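Local coordinates for protein putative activator of HSP90 (Plasmodium falciparum, PDB 3N72) that probably binds the chaperone Hsp90 and stimulates that chaperone's ATPase activity, and is represented here by its N-terminal Aha1 domain, at residues Trp78-Lys82 with Asn121-Ile125; Asn33-Ile39 with Lys137-Leu142. All coordinates share one frame; numbering follows the deposited sequence. Where two conformers were deposited one is given.

Interaction 1: residues Trp78-Lys82 with Asn121-Ile125; sequences WLYSK and NLRFI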
ATOM      1  N   TRP B  78     -12.623   4.887  35.246  1.00 12.80           N
ATOM      2  CA  TRP B  78     -11.649   4.148  36.068  1.00 12.72           C
ATOM      3  C   TRP B  78     -12.387   3.226  37.024  1.00 13.01           C
ATOM      4  O   TRP B  78     -13.523   3.507  37.435  1.00 13.00           O
ATOM      5  CB  TRP B  78     -10.709   5.089  36.824  1.00 12.84           C
ATOM      6  CG  TRP B  78     -11.347   5.940  37.943  1.00 13.25           C
ATOM      7  CD1 TRP B  78     -11.923   7.173  37.811  1.00 11.89           C
ATOM      8  CD2 TRP B  78     -11.407   5.616  39.345  1.00 14.11           C
ATOM      9  NE1 TRP B  78     -12.352   7.636  39.042  1.00 14.00           N
ATOM     10  CE2 TRP B  78     -12.040   6.709  40.004  1.00 14.19           C
ATOM     11  CE3 TRP B  78     -10.969   4.516  40.114  1.00 11.48           C
ATOM     12  CZ2 TRP B  78     -12.284   6.715  41.391  1.00 14.22           C
ATOM     13  CZ3 TRP B  78     -11.191   4.536  41.497  1.00 14.25           C
ATOM     14  CH2 TRP B  78     -11.844   5.625  42.116  1.00 14.57           C
ATOM     15  N   LEU B  79     -11.740   2.113  37.358  1.00 13.02           N
ATOM     16  CA  LEU B  79     -12.324   1.072  38.188  1.00 13.55           C
ATOM     17  C   LEU B  79     -11.227   0.580  39.122  1.00 14.92           C
ATOM     18  O   LEU B  79     -10.044   0.896  38.942  1.00 13.80           O
ATOM     19  CB  LEU B  79     -12.880  -0.086  37.319  1.00 14.15           C
ATOM     20  CG  LEU B  79     -14.094   0.184  36.394  1.00 13.68           C
ATOM     21  CD1 LEU B  79     -13.672   0.556  34.956  1.00 15.31           C
ATOM     22  CD2 LEU B  79     -15.032  -1.032  36.350  1.00 15.20           C
ATOM     23  N   TYR B  80     -11.618  -0.217  40.112  1.00 15.31           N
ATOM     24  CA  TYR B  80     -10.607  -0.794  40.988  1.00 16.49           C
ATOM     25  C   TYR B  80     -10.974  -2.182  41.436  1.00 17.13           C
ATOM     26  O   TYR B  80     -12.155  -2.529  41.541  1.00 17.47           O
ATOM     27  CB  TYR B  80     -10.319   0.111  42.192  1.00 15.83           C
ATOM     28  CG  TYR B  80     -11.498   0.319  43.114  1.00 17.67           C
ATOM     29  CD1 TYR B  80     -12.497   1.242  42.790  1.00 16.94           C
ATOM     30  CD2 TYR B  80     -11.616  -0.398  44.312  1.00 18.81           C
ATOM     31  CE1 TYR B  80     -13.581   1.457  43.627  1.00 19.90           C
ATOM     32  CE2 TYR B  80     -12.722  -0.177  45.177  1.00 19.68           C
ATOM     33  CZ  TYR B  80     -13.702   0.751  44.800  1.00 21.45           C
ATOM     34  OH  TYR B  80     -14.827   1.010  45.584  1.00 27.55           O
ATOM     35  N   SER B  81      -9.944  -2.994  41.678  0.50 17.93           N
ATOM     36  CA  SER B  81     -10.098  -4.329  42.229  0.50 18.49           C
ATOM     37  C   SER B  81      -9.493  -4.361  43.626  0.50 18.83           C
ATOM     38  O   SER B  81      -8.379  -3.884  43.842  0.50 18.38           O
ATOM     39  CB  SER B  81      -9.383  -5.363  41.345  0.50 18.71           C
ATOM     40  OG  SER B  81      -9.978  -5.436  40.065  0.50 18.32           O
ATOM     41  N   LYS B  82     -10.247  -4.896  44.572  1.00 19.53           N
ATOM     42  CA  LYS B  82      -9.723  -5.170  45.906  1.00 21.78           C
ATOM     43  C   LYS B  82      -9.010  -6.508  45.740  1.00 23.38           C
ATOM     44  O   LYS B  82      -9.657  -7.552  45.757  1.00 23.41           O
ATOM     45  CB  LYS B  82     -10.860  -5.224  46.921  1.00 22.20           C
ATOM     46  CG  LYS B  82     -11.456  -3.851  47.203  1.00 24.82           C
ATOM     47  CD  LYS B  82     -12.256  -3.776  48.498  1.00 28.89           C
ATOM     48  CE  LYS B  82     -12.612  -2.305  48.779  1.00 31.84           C
ATOM     49  NZ  LYS B  82     -13.588  -2.084  49.893  1.00 33.92           N
ATOM     50  N   ASN B 121     -14.772   5.437  50.790  1.00 26.11           N
ATOM     51  CA  ASN B 121     -13.868   4.536  50.041  1.00 26.76           C
ATOM     52  C   ASN B 121     -13.245   5.144  48.777  1.00 25.80           C
ATOM     53  O   ASN B 121     -12.049   5.004  48.544  1.00 25.86           O
ATOM     54  CB  ASN B 121     -14.567   3.230  49.686  1.00 28.25           C
ATOM     55  CG  ASN B 121     -14.838   2.369  50.891  1.00 30.75           C
ATOM     56  OD1 ASN B 121     -14.488   2.719  52.020  1.00 34.47           O
ATOM     57  ND2 ASN B 121     -15.474   1.218  50.662  1.00 35.44           N
ATOM     58  N   LEU B 122     -14.057   5.807  47.964  1.00 24.38           N
ATOM     59  CA  LEU B 122     -13.546   6.436  46.745  1.00 22.71           C
ATOM     60  C   LEU B 122     -12.679   7.645  47.018  1.00 23.02           C
ATOM     61  O   LEU B 122     -11.707   7.892  46.292  1.00 22.89           O
ATOM     62  CB  LEU B 122     -14.681   6.807  45.809  1.00 22.32           C
ATOM     63  CG  LEU B 122     -15.492   5.683  45.195  1.00 20.50           C
ATOM     64  CD1 LEU B 122     -16.532   6.286  44.226  1.00 17.66           C
ATOM     65  CD2 LEU B 122     -14.581   4.715  44.480  1.00 19.71           C
ATOM     66  N   ARG B 123     -13.009   8.403  48.064  0.50 22.58           N
ATOM     67  CA  ARG B 123     -12.168   9.533  48.432  0.50 22.48           C
ATOM     68  C   ARG B 123     -10.772   9.037  48.790  0.50 22.05           C
ATOM     69  O   ARG B 123      -9.773   9.626  48.367  0.50 21.65           O
ATOM     70  CB  ARG B 123     -12.765  10.333  49.591  0.50 22.84           C
ATOM     71  CG  ARG B 123     -11.894  11.501  50.017  0.50 24.97           C
ATOM     72  CD  ARG B 123     -11.673  12.460  48.860  0.50 27.89           C
ATOM     73  NE  ARG B 123     -10.918  13.650  49.253  0.50 29.82           N
ATOM     74  CZ  ARG B 123     -10.635  14.656  48.431  0.50 31.40           C
ATOM     75  NH1 ARG B 123     -11.036  14.608  47.168  0.50 31.29           N
ATOM     76  NH2 ARG B 123      -9.939  15.701  48.864  0.50 31.97           N
ATOM     77  N   PHE B 124     -10.705   7.951  49.560  1.00 22.00           N
ATOM     78  CA  PHE B 124      -9.416   7.388  49.952  1.00 21.82           C
ATOM     79  C   PHE B 124      -8.609   6.956  48.721  1.00 21.78           C
ATOM     80  O   PHE B 124      -7.434   7.280  48.617  1.00 21.44           O
ATOM     81  CB  PHE B 124      -9.577   6.203  50.906  1.00 21.80           C
ATOM     82  CG  PHE B 124      -8.299   5.439  51.124  1.00 24.43           C
ATOM     83  CD1 PHE B 124      -7.247   5.995  51.857  1.00 27.66           C
ATOM     84  CD2 PHE B 124      -8.131   4.170  50.579  1.00 26.16           C
ATOM     85  CE1 PHE B 124      -6.041   5.287  52.043  1.00 26.60           C
ATOM     86  CE2 PHE B 124      -6.943   3.464  50.772  1.00 27.44           C
ATOM     87  CZ  PHE B 124      -5.898   4.030  51.505  1.00 28.17           C
ATOM     88  N   ILE B 125      -9.258   6.249  47.798  1.00 21.98           N
ATOM     89  CA  ILE B 125      -8.597   5.788  46.563  1.00 21.62           C
ATOM     90  C   ILE B 125      -8.116   6.970  45.746  1.00 22.01           C
ATOM     91  O   ILE B 125      -6.971   6.993  45.317  1.00 21.16           O
ATOM     92  CB  ILE B 125      -9.501   4.891  45.684  1.00 22.01           C
ATOM     93  CG1 ILE B 125      -9.763   3.566  46.408  1.00 22.45           C
ATOM     94  CG2 ILE B 125      -8.826   4.631  44.307  1.00 21.14           C
ATOM     95  CD1 ILE B 125     -10.811   2.715  45.767  1.00 23.35           C
TER
HETATM   96  O   HOH W   1     -15.395  -0.770  47.989  1.00 46.49           O

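Interaction 2: residues Asn33-Ile39 with Lys137-Leu142; sequences NLSNLKI and KIKECL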
ATOM      1  N   ASN B  33      -3.786   0.968  24.897  1.00 13.15           N
ATOM      2  CA  ASN B  33      -2.828   1.286  25.938  1.00 13.55           C
ATOM      3  C   ASN B  33      -3.500   1.557  27.259  1.00 13.80           C
ATOM      4  O   ASN B  33      -3.122   0.980  28.289  1.00 13.70           O
ATOM      5  CB  ASN B  33      -1.868   2.394  25.480  1.00 13.80           C
ATOM      6  CG  ASN B  33      -0.745   1.847  24.638  1.00 16.84           C
ATOM      7  OD1 ASN B  33       0.264   1.356  25.177  1.00 20.63           O
ATOM      8  ND2 ASN B  33      -0.914   1.883  23.313  1.00 18.94           N
ATOM      9  N   LEU B  34      -4.554   2.365  27.235  1.00 13.34           N
ATOM     10  CA  LEU B  34      -5.227   2.667  28.491  1.00 13.93           C
ATOM     11  C   LEU B  34      -6.040   1.479  29.014  1.00 14.76           C
ATOM     12  O   LEU B  34      -6.105   1.282  30.215  1.00 14.80           O
ATOM     13  CB  LEU B  34      -6.096   3.922  28.352  1.00 12.76           C
ATOM     14  CG  LEU B  34      -5.254   5.209  28.328  1.00 12.24           C
ATOM     15  CD1 LEU B  34      -6.109   6.403  27.829  1.00 12.35           C
ATOM     16  CD2 LEU B  34      -4.647   5.507  29.744  1.00 15.75           C
ATOM     17  N   SER B  35      -6.643   0.701  28.118  0.50 15.60           N
ATOM     18  CA  SER B  35      -7.413  -0.482  28.537  0.50 16.52           C
ATOM     19  C   SER B  35      -6.534  -1.623  29.054  0.50 17.23           C
ATOM     20  O   SER B  35      -7.045  -2.583  29.646  0.50 17.38           O
ATOM     21  CB  SER B  35      -8.378  -0.974  27.448  0.50 16.80           C
ATOM     22  OG  SER B  35      -7.727  -1.701  26.425  0.50 15.98           O
ATOM     23  N   ASN B  36      -5.224  -1.512  28.845  1.00 17.08           N
ATOM     24  CA  ASN B  36      -4.275  -2.498  29.399  1.00 18.40           C
ATOM     25  C   ASN B  36      -3.442  -1.994  30.562  1.00 17.97           C
ATOM     26  O   ASN B  36      -2.639  -2.748  31.115  1.00 18.41           O
ATOM     27  CB  ASN B  36      -3.373  -3.074  28.303  1.00 19.57           C
ATOM     28  CG  ASN B  36      -4.051  -4.172  27.545  1.00 22.47           C
ATOM     29  OD1 ASN B  36      -4.111  -5.315  28.010  1.00 27.88           O
ATOM     30  ND2 ASN B  36      -4.607  -3.841  26.389  1.00 24.64           N
ATOM     31  N   LEU B  37      -3.625  -0.722  30.910  1.00 16.64           N
ATOM     32  CA  LEU B  37      -2.896  -0.076  31.988  1.00 16.51           C
ATOM     33  C   LEU B  37      -3.487  -0.496  33.332  1.00 17.03           C
ATOM     34  O   LEU B  37      -4.681  -0.348  33.570  1.00 17.21           O
ATOM     35  CB  LEU B  37      -2.941   1.447  31.833  1.00 16.12           C
ATOM     36  CG  LEU B  37      -2.395   2.277  32.998  1.00 16.05           C
ATOM     37  CD1 LEU B  37      -0.905   1.996  33.221  1.00 19.17           C
ATOM     38  CD2 LEU B  37      -2.617   3.743  32.747  1.00 15.06           C
ATOM     39  N   LYS B  38      -2.638  -1.073  34.180  1.00 18.05           N
ATOM     40  CA  LYS B  38      -3.033  -1.471  35.540  1.00 19.14           C
ATOM     41  C   LYS B  38      -2.088  -0.796  36.511  1.00 19.91           C
ATOM     42  O   LYS B  38      -0.861  -0.860  36.355  1.00 20.59           O
ATOM     43  CB  LYS B  38      -2.949  -2.979  35.698  1.00 19.66           C
ATOM     44  CG  LYS B  38      -3.832  -3.765  34.726  1.00 23.20           C
ATOM     45  CD  LYS B  38      -3.411  -5.233  34.652  1.00 30.70           C
ATOM     46  CE  LYS B  38      -2.336  -5.502  33.568  1.00 33.51           C
ATOM     47  NZ  LYS B  38      -2.894  -5.507  32.158  1.00 36.49           N
ATOM     48  N   ILE B  39      -2.647  -0.155  37.527  1.00 20.45           N
ATOM     49  CA  ILE B  39      -1.839   0.439  38.592  1.00 21.10           C
ATOM     50  C   ILE B  39      -1.926  -0.523  39.766  1.00 22.80           C
ATOM     51  O   ILE B  39      -2.995  -0.706  40.368  1.00 22.23           O
ATOM     52  CB  ILE B  39      -2.323   1.858  38.952  1.00 20.93           C
ATOM     53  CG1 ILE B  39      -2.397   2.699  37.682  1.00 20.90           C
ATOM     54  CG2 ILE B  39      -1.390   2.509  40.021  1.00 19.21           C
ATOM     55  CD1 ILE B  39      -2.854   4.110  37.885  1.00 23.88           C
ATOM     56  N   LYS B 137       0.989   7.637  35.976  1.00 16.81           N
ATOM     57  CA  LYS B 137       1.024   6.368  35.231  1.00 16.40           C
ATOM     58  C   LYS B 137       0.270   6.471  33.902  1.00 15.46           C
ATOM     59  O   LYS B 137       0.670   5.851  32.894  1.00 15.22           O
ATOM     60  CB  LYS B 137       0.485   5.215  36.080  1.00 17.45           C
ATOM     61  CG  LYS B 137       1.312   4.988  37.375  1.00 21.34           C
ATOM     62  CD  LYS B 137       2.534   4.099  37.191  1.00 26.23           C
ATOM     63  CE  LYS B 137       3.599   4.401  38.257  1.00 30.17           C
ATOM     64  NZ  LYS B 137       4.551   5.469  37.788  1.00 32.57           N
ATOM     65  N   ILE B 138      -0.826   7.233  33.900  1.00 15.10           N
ATOM     66  CA  ILE B 138      -1.569   7.499  32.646  1.00 15.11           C
ATOM     67  C   ILE B 138      -0.655   8.215  31.643  1.00 15.05           C
ATOM     68  O   ILE B 138      -0.601   7.840  30.446  1.00 14.87           O
ATOM     69  CB  ILE B 138      -2.900   8.280  32.895  1.00 15.51           C
ATOM     70  CG1 ILE B 138      -3.948   7.347  33.537  1.00 15.62           C
ATOM     71  CG2 ILE B 138      -3.494   8.847  31.577  1.00 16.35           C
ATOM     72  CD1 ILE B 138      -5.023   8.057  34.333  1.00 15.08           C
ATOM     73  N   LYS B 139       0.061   9.235  32.113  1.00 15.15           N
ATOM     74  CA  LYS B 139       0.975   9.978  31.221  1.00 16.52           C
ATOM     75  C   LYS B 139       2.086   9.073  30.688  1.00 16.81           C
ATOM     76  O   LYS B 139       2.436   9.128  29.495  1.00 16.83           O
ATOM     77  CB  LYS B 139       1.551  11.232  31.916  1.00 17.62           C
ATOM     78  CG  LYS B 139       0.516  12.341  32.108  1.00 19.18           C
ATOM     79  CD  LYS B 139       1.130  13.658  32.518  1.00 24.37           C
ATOM     80  CE  LYS B 139       0.086  14.763  32.508  1.00 25.35           C
ATOM     81  NZ  LYS B 139       0.686  16.094  32.868  1.00 29.47           N
ATOM     82  N   GLU B 140       2.617   8.213  31.555  1.00 16.51           N
ATOM     83  CA  GLU B 140       3.646   7.257  31.132  1.00 16.67           C
ATOM     84  C   GLU B 140       3.098   6.304  30.063  1.00 15.95           C
ATOM     85  O   GLU B 140       3.785   6.001  29.081  1.00 15.10           O
ATOM     86  CB  GLU B 140       4.162   6.480  32.341  1.00 17.26           C
ATOM     87  CG  GLU B 140       5.420   5.714  32.133  1.00 20.98           C
ATOM     88  CD  GLU B 140       5.810   4.889  33.365  1.00 26.37           C
ATOM     89  OE1 GLU B 140       7.019   4.865  33.687  1.00 27.95           O
ATOM     90  OE2 GLU B 140       4.915   4.265  34.009  1.00 28.98           O
ATOM     91  N   CYS B 141       1.866   5.839  30.272  0.50 15.10           N
ATOM     92  CA  CYS B 141       1.166   4.976  29.331  0.50 14.71           C
ATOM     93  C   CYS B 141       1.102   5.583  27.928  0.50 15.13           C
ATOM     94  O   CYS B 141       1.268   4.876  26.932  0.50 15.65           O
ATOM     95  CB  CYS B 141      -0.251   4.716  29.827  0.50 14.33           C
ATOM     96  SG  CYS B 141      -1.139   3.469  28.890  0.50 12.29           S
ATOM     97  N   LEU B 142       0.843   6.888  27.874  1.00 15.03           N
ATOM     98  CA  LEU B 142       0.590   7.605  26.608  1.00 14.58           C
ATOM     99  C   LEU B 142       1.821   8.290  25.986  1.00 14.72           C
ATOM    100  O   LEU B 142       1.749   8.784  24.834  1.00 13.86           O
ATOM    101  CB  LEU B 142      -0.525   8.650  26.786  1.00 14.54           C
ATOM    102  CG  LEU B 142      -1.923   8.093  27.088  1.00 14.08           C
ATOM    103  CD1 LEU B 142      -2.866   9.253  27.318  1.00 14.53           C
ATOM    104  CD2 LEU B 142      -2.413   7.239  25.915  1.00 13.06           C
TER
HETATM  105  O   HOH W   2       2.051   2.270  26.943  1.00 22.70           O

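Interaction 1: residues Trp78-Lys82 with Asn121-Ile125
Ile125 drives its CD1 methyl straight onto the ring of Tyr80, and this CH-pi contact is the centre of the interface. The methyl carbon Ile125 CD1 sits 3.4 Å from the centroid of the Tyr80 ring and only 5° off the ring normal, so it is nearly equidistant from the six ring carbons. The first torsion of Tyr80, at 63°, places CG between the backbone N and the carbonyl carbon and presents the ring face to the helix.

The remaining apolar contacts share out the branches of two helix residues one turn apart. Leu122 uses a single methyl, CD2, which touches both rings obliquely, 3.5 Å from Tyr80 CE1 and 3.7 Å from Trp78 CH2. Ile125 divides its work, since while CD1 covers the tyrosine, its other branch meets the indole, with CG2 3.7 Å from Trp78 CZ3. Only the far end of the six-membered ring of Trp78 takes part; its NE1 is hydrogen-bonded to the carbonyl oxygen of Glu114.

Polar contact is confined to one border and runs through a water. The water receives a hydrogen bond from Lys82 NZ at 2.9 Å and is also bonded to Tyr80 OH at 3.0 Å, lying in the plane of the tyrosine ring. A weak third bond comes from Asn121 ND2, at 3.3 Å. The extended lysine chain brings NZ to the water, which links it to Tyr80 and, weakly, Asn121.

The axes of strand segment 78-82 and helix segment 121-125 run nearly perpendicular, at 99°, with a closest approach of 11.3 Å. Strand 65-82 lies between strands 44-62 and 87-100. Helix 120-142 crosses the face of this curved antiparallel sheet in the Aha1 N-terminal domain, strand aromatics meeting helix aliphatics, with Leu130 continuing the packing against Trp78.

Interaction 2: residues Asn33-Ile39 with Lys137-Leu142
In the conformer described, one of two deposited, Cys141 SG lies 3.2 Å from Asn33 O and 3.6 Å from Asn33 CB. The sulfur stands anti to the cysteine's own backbone N, chi1 -171°, which carries it across to the other helix. Around it the contact is apolar: one methyl of Leu37, CD2, reaches Cys141 CB and Ile138 CG1, both at 3.9 Å, while the side chains of Leu34 and Ile138 cross at about a right angle, with Leu34 CD2 4.0 Å from Ile138 CG2. Farther along, Ile39 CD1 rests against the CB of Lys137, whose bent chain then leads its amine away.

A water bridges the two segments, donating hydrogen bonds of 2.7 Å to Asn33 OD1 and to Cys141 O. The amide's other end is held by its own helix, Asn33 ND2 bonding to the carbonyl of Tyr29. Leu34 and Leu142 also lean on Ile74 of strand 65-82, and Ile138 and Leu142 on Ile96 of strand 87-100.

The C-terminal end of helix 23-35 and the loop after it thus pack against the side of the last turns of helix 120-142, both laid over the antiparallel sheet, in the alpha+beta fold of the Aha1 N-terminal domain.

Overall arrangement
From the N terminus the last turn of helix 23-35, the loop after it and the start of strand 39-40 supply the first half of interaction 2. The chain then builds the long antiparallel hairpins, passing on strand 65-82 through the first half of interaction 1. After strand 87-100 and the short strand 112-115 it enters helix 120-142, which closes interaction 1 in its first turns and interaction 2 at its C-terminal end. The loop of interaction 1 is therefore nested inside the much longer loop of interaction 2. Centres 16 Å apart, the two contacts do not touch; together they fasten one helix to a sheet strand and to the N-terminal helix.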